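Long-range contact in adenosine 5'-monophosphoramidase HNT1 (Candida albicans, PDB 6IQ1), which probably hydrolyses adenosine 5'-monophosphoramidates to AMP as a dimeric histidine triad enzyme of the HINT family: residues 87-92 and 110-115. Residues are numbered along the deposited sequence; the frame is centred on the assembly and turned at random.
Sequences GYNVLQ and IPKKDE
Ile110 and Asn89 form a hydrogen-bonded pair of an antiparallel sheet. Ile110 N gives a nearly straight bond to Asn89 O (2.9 Å), and Ile110 O takes Asn89 N in return at 2.9 Å. The same Ile110 O also receives a water that donates to Asn89 OD1 (2.7 Å from the water oxygen), so the amide oxygen of Asn89 is tied to the opposite backbone; its ND2 bonds to Ala98 O of the second subunit. A further approach to Ile110 O comes from Tyr88 CA, a CA-H...O contact of 3.2 Å.

Pro111, which has no N-H to offer, occupies a non-hydrogen-bonded position facing Tyr88, so its missing N-H costs the pairing with 87-92 no bond. Tyr88 CB lies 4.0 Å from Pro111 CA, but with CG set between backbone N and carbonyl carbon (chi1 58°) the ring is carried away from residues 110-115, and its OH bonds to His54 ND1 of the second subunit.

At Lys112 the second hydrogen-bonded pair closes on Gly87. Lys112 N reaches Gly87 O at 2.7 Å, while Gly87 N donates to Lys112 O. Lys112 CB comes within 3.6 Å of Gly87 O, and the chain, bent at chi2, takes NZ to the carbonyls of Leu119 and Thr117.

Strand 107-112, which begins within the predicted histidine triad motif, lies between strands 42-46 and 87-94; the latter, outermost in its own subunit, pairs antiparallel with a strand of the second subunit, continuing the sheet across the dimer.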
# COMPACT_ATOMS: atom_id res chain seq x y z
N GLY D 87 -1.66 -15.62 0.22
CA GLY D 87 -0.93 -14.38 0.03
C GLY D 87 -1.46 -13.26 0.90
O GLY D 87 -2.05 -13.52 1.95
N TYR D 88 -1.24 -12.01 0.47
CA TYR D 88 -1.69 -10.85 1.23
C TYR D 88 -1.57 -9.58 0.40
O TYR D 88 -0.81 -9.51 -0.58
CB TYR D 88 -0.94 -10.70 2.57
CG TYR D 88 0.57 -10.56 2.52
CD1 TYR D 88 1.40 -11.68 2.50
CD2 TYR D 88 1.17 -9.30 2.55
CE1 TYR D 88 2.78 -11.56 2.48
CE2 TYR D 88 2.56 -9.17 2.56
CZ TYR D 88 3.36 -10.30 2.52
OH TYR D 88 4.73 -10.17 2.49
N ASN D 89 -2.35 -8.57 0.80
CA ASN D 89 -2.39 -7.27 0.15
C ASN D 89 -2.06 -6.16 1.14
O ASN D 89 -2.43 -6.22 2.32
CB ASN D 89 -3.76 -7.03 -0.47
CG ASN D 89 -4.04 -7.96 -1.62
OD1 ASN D 89 -4.69 -9.00 -1.45
ND2 ASN D 89 -3.54 -7.61 -2.82
N VAL D 90 -1.36 -5.13 0.66
CA VAL D 90 -1.19 -3.88 1.39
C VAL D 90 -1.97 -2.82 0.63
O VAL D 90 -1.73 -2.59 -0.55
CB VAL D 90 0.30 -3.52 1.54
CG1 VAL D 90 0.49 -2.30 2.47
CG2 VAL D 90 1.08 -4.71 2.09
N LEU D 91 -2.96 -2.21 1.30
CA LEU D 91 -3.83 -1.23 0.66
C LEU D 91 -3.87 0.06 1.47
O LEU D 91 -3.93 0.03 2.71
CB LEU D 91 -5.24 -1.78 0.50
CG LEU D 91 -6.26 -0.86 -0.17
CD1 LEU D 91 -5.80 -0.52 -1.56
CD2 LEU D 91 -7.65 -1.52 -0.19
N GLN D 92 -3.85 1.19 0.77
CA GLN D 92 -4.00 2.51 1.38
C GLN D 92 -4.89 3.35 0.48
O GLN D 92 -4.65 3.41 -0.73
CB GLN D 92 -2.64 3.19 1.59
CG GLN D 92 -2.68 4.31 2.62
CD GLN D 92 -2.82 5.67 1.97
OE1 GLN D 92 -2.32 5.87 0.86
NE2 GLN D 92 -3.49 6.59 2.64
N ILE D 110 -3.76 -7.19 4.72
CA ILE D 110 -4.91 -8.09 4.60
C ILE D 110 -4.47 -9.46 4.11
O ILE D 110 -4.09 -9.59 2.93
CB ILE D 110 -5.97 -7.53 3.65
CG1 ILE D 110 -6.22 -6.05 3.90
CG2 ILE D 110 -7.24 -8.34 3.78
CD1 ILE D 110 -7.03 -5.39 2.78
N PRO D 111 -4.52 -10.48 4.95
CA PRO D 111 -4.21 -11.84 4.48
C PRO D 111 -5.18 -12.31 3.40
O PRO D 111 -6.36 -11.97 3.42
CB PRO D 111 -4.32 -12.68 5.76
CG PRO D 111 -3.91 -11.68 6.86
CD PRO D 111 -4.57 -10.40 6.42
N LYS D 112 -4.67 -13.07 2.44
CA LYS D 112 -5.50 -13.56 1.33
C LYS D 112 -5.46 -15.08 1.32
O LYS D 112 -4.60 -15.68 0.68
CB LYS D 112 -5.03 -12.99 -0.03
CG LYS D 112 -5.92 -13.37 -1.21
CD LYS D 112 -7.20 -12.55 -1.20
CE LYS D 112 -8.11 -12.91 -2.36
NZ LYS D 112 -9.43 -12.22 -2.25
N LYS D 113 -6.40 -15.71 2.03
CA LYS D 113 -6.40 -17.16 2.20
C LYS D 113 -7.26 -17.88 1.17
O LYS D 113 -7.03 -19.08 0.92
CB LYS D 113 -6.89 -17.51 3.62
CG LYS D 113 -5.88 -17.17 4.72
CD LYS D 113 -6.45 -17.47 6.10
CE LYS D 113 -5.57 -18.45 6.87
NZ LYS D 113 -5.86 -18.40 8.33
N ASP D 114 -8.22 -17.20 0.57
CA ASP D 114 -9.11 -17.77 -0.43
C ASP D 114 -9.70 -16.62 -1.22
O ASP D 114 -9.31 -15.47 -1.05
CB ASP D 114 -10.19 -18.63 0.24
CG ASP D 114 -10.96 -17.87 1.29
OD1 ASP D 114 -11.78 -16.99 0.91
OD2 ASP D 114 -10.73 -18.13 2.50
N GLU D 115 -10.68 -16.92 -2.06
CA GLU D 115 -11.29 -15.91 -2.92
C GLU D 115 -12.44 -15.17 -2.27
O GLU D 115 -12.74 -14.05 -2.68
CB GLU D 115 -11.78 -16.55 -4.22
CG GLU D 115 -10.73 -17.42 -4.89
CD GLU D 115 -10.25 -16.82 -6.20
OE1 GLU D 115 -9.11 -17.14 -6.62
OE2 GLU D 115 -11.02 -16.04 -6.81
O HOH W 1 -6.09 -9.70 0.69